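Local coordinates for protein A putative transcriptional regulator (Rhodococcus sp., PDB 2HKU) that probably binds DNA at regulatory sites through a helix-turn-helix, as a dimeric transcriptional regulator of the TetR family, at residues 73-78 / 109-114; 66-71 / 115-120. All coordinates share one frame; numbering follows the deposited sequence.

Interaction 1 of 2, residues 73-78 / 109-114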
loop_
_atom_site.group_PDB
_atom_site.type_symbol
_atom_site.label_atom_id
_atom_site.label_comp_id
_atom_site.label_asym_id
_atom_site.label_seq_id
_atom_site.Cartn_x
_atom_site.Cartn_y
_atom_site.Cartn_z
ATOM N N ALA A 73 14.910 5.253 6.707
ATOM C CA ALA A 73 15.058 6.336 7.763
ATOM C C ALA A 73 13.873 7.264 7.828
ATOM O O ALA A 73 13.324 7.510 8.902
ATOM C CB ALA A 73 16.326 7.087 7.572
ATOM N N ALA A 74 13.369 7.697 6.670
ATOM C CA ALA A 74 12.126 8.508 6.626
ATOM C C ALA A 74 10.930 7.893 7.263
ATOM O O ALA A 74 10.258 8.499 8.079
ATOM C CB ALA A 74 11.799 8.972 5.149
ATOM N N VAL A 75 10.581 6.663 6.905
ATOM C CA VAL A 75 9.455 6.049 7.543
ATOM C C VAL A 75 9.651 5.697 9.044
ATOM O O VAL A 75 8.687 5.711 9.819
ATOM C CB VAL A 75 8.915 4.724 6.740
ATOM C CG1 VAL A 75 9.845 3.464 7.006
ATOM C CG2 VAL A 75 7.530 4.435 7.176
ATOM N N LEU A 76 10.844 5.291 9.442
ATOM C CA LEU A 76 11.162 5.087 10.857
ATOM C C LEU A 76 11.008 6.374 11.668
ATOM O O LEU A 76 10.453 6.383 12.769
ATOM C CB LEU A 76 12.623 4.594 10.970
ATOM C CG LEU A 76 12.705 3.107 10.515
ATOM C CD1 LEU A 76 14.116 2.599 10.578
ATOM C CD2 LEU A 76 11.903 2.342 11.428
ATOM N N ARG A 77 11.526 7.441 11.094
ATOM C CA ARG A 77 11.433 8.739 11.762
ATOM C C ARG A 77 9.986 9.199 11.815
ATOM O O ARG A 77 9.454 9.630 12.882
ATOM C CB ARG A 77 12.392 9.711 11.070
ATOM C CG ARG A 77 13.890 9.338 11.345
ATOM C CD ARG A 77 14.819 10.550 11.143
ATOM N NE ARG A 77 16.165 10.336 11.776
ATOM C CZ ARG A 77 17.231 9.824 11.158
ATOM N NH1 ARG A 77 17.168 9.451 9.888
ATOM N NH2 ARG A 77 18.369 9.670 11.817
ATOM N N ALA A 78 9.284 9.111 10.674
ATOM C CA ALA A 78 7.779 9.291 10.695
ATOM C C ALA A 78 7.025 8.473 11.693
ATOM O O ALA A 78 6.151 8.978 12.380
ATOM C CB ALA A 78 7.164 9.060 9.295
ATOM N N PRO A 109 4.216 11.642 3.076
ATOM C CA PRO A 109 5.311 11.531 2.090
ATOM C C PRO A 109 6.460 10.548 2.476
ATOM O O PRO A 109 7.058 9.914 1.580
ATOM C CB PRO A 109 5.848 12.985 2.008
ATOM C CG PRO A 109 4.700 13.769 2.298
ATOM C CD PRO A 109 3.985 13.061 3.413
ATOM N N SER A 110 6.794 10.446 3.791
ATOM C CA SER A 110 7.757 9.432 4.270
ATOM C C SER A 110 7.267 7.990 4.106
ATOM O O SER A 110 8.011 7.155 3.623
ATOM C CB SER A 110 8.104 9.762 5.760
ATOM O OG SER A 110 8.795 11.006 5.783
ATOM N N VAL A 111 6.020 7.689 4.514
ATOM C CA VAL A 111 5.406 6.350 4.271
ATOM C C VAL A 111 5.383 6.085 2.749
ATOM O O VAL A 111 5.632 4.953 2.264
ATOM C CB VAL A 111 3.964 6.267 4.802
ATOM C CG1 VAL A 111 3.324 4.896 4.527
ATOM C CG2 VAL A 111 3.917 6.581 6.301
ATOM N N GLU A 112 4.966 7.097 1.998
ATOM C CA GLU A 112 4.841 6.945 0.552
ATOM C C GLU A 112 6.211 6.677 -0.113
ATOM O O GLU A 112 6.355 5.745 -0.929
ATOM C CB GLU A 112 4.127 8.150 -0.049
ATOM C CG GLU A 112 4.170 8.156 -1.568
ATOM C CD GLU A 112 3.662 9.448 -2.172
ATOM O OE1 GLU A 112 3.007 10.288 -1.449
ATOM O OE2 GLU A 112 3.928 9.607 -3.379
ATOM N N LEU A 113 7.244 7.405 0.253
ATOM C CA LEU A 113 8.582 7.001 -0.174
ATOM C C LEU A 113 8.990 5.549 0.161
ATOM O O LEU A 113 9.653 4.856 -0.668
ATOM C CB LEU A 113 9.638 7.927 0.433
ATOM C CG LEU A 113 11.035 7.989 -0.082
ATOM C CD1 LEU A 113 10.915 8.420 -1.572
ATOM C CD2 LEU A 113 11.784 9.065 0.712
ATOM N N PHE A 114 8.630 5.076 1.358
ATOM C CA PHE A 114 9.055 3.765 1.778
ATOM C C PHE A 114 8.241 2.732 0.976
ATOM O O PHE A 114 8.777 1.691 0.606
ATOM C CB PHE A 114 8.726 3.573 3.267
ATOM C CG PHE A 114 9.050 2.182 3.777
ATOM C CD1 PHE A 114 10.353 1.678 3.711
ATOM C CD2 PHE A 114 8.039 1.401 4.368
ATOM C CE1 PHE A 114 10.660 0.398 4.209
ATOM C CE2 PHE A 114 8.324 0.152 4.899
ATOM C CZ PHE A 114 9.610 -0.406 4.807
HETATM O O HOH W 1 10.328 11.111 7.952
#
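Val75 and Phe114 make the main apolar contact. Methyl CG1 of Val75 sits over one face of the Phe114 ring, 3.8 Å from the ring centroid and 19° off the normal, a CH-pi contact displaced toward the rim. There Val75 CG1 lies 3.6 Å from Phe114 CG. With chi1 77°, Val75 wedges CG1 between its own backbone N and carbonyl carbon and leaves CG2 for Val111, 4.1 Å from Val111 CA. An alanine in place of Phe114 would probably leave Val75 CG1 without its aromatic face and open a gap toward Ile131 and Leu135 of helix 125-152. Helices 63-87 and 108-120 run roughly antiparallel here, at 142°, joining helix 63-87, part of which falls in the helix-turn-helix family region, to the all-helical C-terminal part of a TetR-type regulator. Small residues let them close to a 7.9 Å axis separation: Ser110 CB touches Ala78 CB at 3.7 Å and Ala74 O at 3.4 Å. The polar link is indirect. One water donates to Ala74 O at 2.6 Å and is hydrogen-bonded to Ser110 OG at 2.7 Å, tying a helix carbonyl to the hydroxyl of the facing helix.

Interaction 2 of 2, residues 66-71 / 115-120. With EDO (1,2-ethanediol), chain H.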
loop_
_atom_site.group_PDB
_atom_site.type_symbol
_atom_site.label_atom_id
_atom_site.label_comp_id
_atom_site.label_asym_id
_atom_site.label_seq_id
_atom_site.Cartn_x
_atom_site.Cartn_y
_atom_site.Cartn_z
ATOM N N LEU A 66 21.365 4.523 -1.710
ATOM C CA LEU A 66 20.955 5.826 -1.083
ATOM C C LEU A 66 19.414 6.001 -0.954
ATOM O O LEU A 66 18.943 6.335 0.112
ATOM C CB LEU A 66 21.574 7.036 -1.785
ATOM C CG LEU A 66 21.344 8.485 -1.244
ATOM C CD1 LEU A 66 21.708 8.673 0.194
ATOM C CD2 LEU A 66 22.081 9.483 -2.107
ATOM N N PHE A 67 18.659 5.718 -2.036
ATOM C CA PHE A 67 17.235 5.868 -2.056
ATOM C C PHE A 67 16.593 4.952 -1.006
ATOM O O PHE A 67 15.764 5.411 -0.223
ATOM C CB PHE A 67 16.638 5.445 -3.423
ATOM C CG PHE A 67 15.150 5.686 -3.498
ATOM C CD1 PHE A 67 14.670 7.003 -3.615
ATOM C CD2 PHE A 67 14.281 4.684 -3.321
ATOM C CE1 PHE A 67 13.332 7.279 -3.661
ATOM C CE2 PHE A 67 12.915 4.906 -3.410
ATOM C CZ PHE A 67 12.422 6.170 -3.566
ATOM N N VAL A 68 16.937 3.646 -1.021
ATOM C CA VAL A 68 16.327 2.784 -0.032
ATOM C C VAL A 68 16.721 3.206 1.419
ATOM O O VAL A 68 15.873 3.184 2.332
ATOM C CB VAL A 68 16.625 1.225 -0.342
ATOM C CG1 VAL A 68 16.088 0.355 0.784
ATOM C CG2 VAL A 68 16.029 0.864 -1.673
ATOM N N GLU A 69 17.990 3.552 1.665
ATOM C CA GLU A 69 18.321 3.919 3.036
ATOM C C GLU A 69 17.527 5.157 3.455
ATOM O O GLU A 69 16.975 5.199 4.554
ATOM C CB GLU A 69 19.799 4.234 3.209
ATOM C CG GLU A 69 20.620 3.000 3.290
ATOM C CD GLU A 69 22.034 3.310 3.638
ATOM O OE1 GLU A 69 22.330 4.375 4.247
ATOM O OE2 GLU A 69 22.830 2.476 3.282
ATOM N N VAL A 70 17.478 6.160 2.576
ATOM C CA VAL A 70 16.687 7.380 2.835
ATOM C C VAL A 70 15.222 7.049 3.148
ATOM O O VAL A 70 14.588 7.673 4.081
ATOM C CB VAL A 70 16.810 8.367 1.606
ATOM C CG1 VAL A 70 15.718 9.400 1.571
ATOM C CG2 VAL A 70 18.219 9.008 1.542
ATOM N N ALA A 71 14.657 6.090 2.361
ATOM C CA ALA A 71 13.251 5.747 2.469
ATOM C C ALA A 71 12.952 5.049 3.797
ATOM O O ALA A 71 12.008 5.375 4.480
ATOM C CB ALA A 71 12.801 4.859 1.257
ATOM N N THR A 115 6.943 2.993 0.750
ATOM C CA THR A 115 6.146 2.141 -0.211
ATOM C C THR A 115 6.802 2.063 -1.618
ATOM O O THR A 115 6.838 0.955 -2.229
ATOM C CB THR A 115 4.574 2.508 -0.278
ATOM O OG1 THR A 115 4.388 3.773 -0.929
ATOM C CG2 THR A 115 3.973 2.501 1.072
ATOM N N SER A 116 7.341 3.184 -2.121
ATOM C CA SER A 116 8.051 3.195 -3.427
ATOM C C SER A 116 9.307 2.406 -3.347
ATOM O O SER A 116 9.624 1.570 -4.278
ATOM C CB SER A 116 8.362 4.590 -3.942
ATOM O OG SER A 116 7.093 5.175 -4.199
ATOM N N ALA A 117 10.002 2.581 -2.221
ATOM C CA ALA A 117 11.173 1.726 -1.978
ATOM C C ALA A 117 10.845 0.192 -1.957
ATOM O O ALA A 117 11.638 -0.586 -2.486
ATOM C CB ALA A 117 11.934 2.101 -0.710
HETATM N N MSE A 118 9.768 -0.241 -1.286
HETATM C CA MSE A 118 9.441 -1.669 -1.213
HETATM C C MSE A 118 9.104 -2.257 -2.608
HETATM O O MSE A 118 9.283 -3.474 -2.867
HETATM C CB MSE A 118 8.195 -1.931 -0.341
HETATM C CG MSE A 118 8.410 -1.751 1.172
HETATM SE SE MSE A 118 6.972 -2.311 2.290
HETATM C CE MSE A 118 5.918 -0.625 2.433
ATOM N N LEU A 119 8.503 -1.422 -3.430
ATOM C CA LEU A 119 8.164 -1.788 -4.788
ATOM C C LEU A 119 9.382 -1.896 -5.710
ATOM O O LEU A 119 9.318 -2.635 -6.744
ATOM C CB LEU A 119 7.142 -0.836 -5.377
ATOM C CG LEU A 119 5.761 -0.952 -4.804
ATOM C CD1 LEU A 119 4.954 0.241 -5.307
ATOM C CD2 LEU A 119 5.083 -2.284 -5.110
HETATM N N MSE A 120 10.444 -1.148 -5.438
HETATM C CA MSE A 120 11.574 -1.185 -6.371
HETATM C C MSE A 120 12.676 -2.148 -6.011
HETATM O O MSE A 120 13.640 -2.267 -6.773
HETATM C CB MSE A 120 12.139 0.187 -6.802
HETATM C CG MSE A 120 12.532 1.212 -5.736
HETATM SE SE MSE A 120 14.092 0.822 -4.650
HETATM C CE MSE A 120 15.378 1.718 -5.840
HETATM C C1 EDO H . 6.414 3.039 -8.282
HETATM O O1 EDO H . 5.713 3.920 -9.255
HETATM C C2 EDO H . 7.460 3.596 -7.261
HETATM O O2 EDO H . 8.522 2.568 -6.946
#
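A selenium atom replaces sulfur in this Met-aromatic contact: Met120, present as selenomethionine, brings its SE to 5.3 Å from the centroid of the Phe67 ring, 71° off the normal and thus oblique to it. The same selenium rests on Val68, with Met120 SE 3.6 Å from Val68 CG2. A folded chain makes this possible. With chi1 52° the Met120 chain starts out over its own backbone, and two more bends fold it back until the terminal methyl reaches the ring, with Met120 CE 4.0 Å from Phe67 CD2.

The rim of the same ring meets the backbone of helix 108-120: Phe67 CE2 comes within 3.9 Å of Ala117 CA, and Ser116 CB also faces the rim. Phe33 of helix 21-36 adds an edge-to-face ring contact, so Phe67 ties together three helices. Beside the ring, Ala71 CB and Ala117 CB meet at 3.5 Å, tighter than usual for two carbons, while the helix axes stand 9.2 Å apart at 139°, roughly antiparallel. This places the start of helix 63-87, within the helix-turn-helix family region, against the C-terminal half of helix 108-120.

Ser116 also lies in the dimer interface, packing on Leu119 of the second subunit. Its carbonyl accepts a hydrogen bond from a 1,2-ethanediol, Ser116 O to EDO O2 3.1 Å, and that molecule, probably from the crystallisation liquor, is also bonded to Ser116 O of the second subunit. Between the two helix segments themselves the side-chain contacts are apolar, made by methyls, a ring and a polarisable selenium, so their hold depends on close fit and dispersion rather than on directional polar bonds.

In the fold
Interactions 1 and 2 join the same two helices, 63-87 and 108-120, at successive places along one roughly antiparallel seam, with interaction 1 nested inside the chain loop that interaction 2 closes. Their centres are about 9 Å apart, and Leu113 bridges them, its CD1 packing 3.4 Å from Phe67 CZ. Both are buried, but the centre of interaction 1 lies about 4 Å from the centre of the chain and that of interaction 2 about 11 Å. The inner contact has closer axes, a ring met on its face and a bridging water; the outer one spans a wider separation with a ring met at its edge and a selenomethionine. More residues of interaction 2 reach the second subunit, among them Leu119, which packs on Leu119 there.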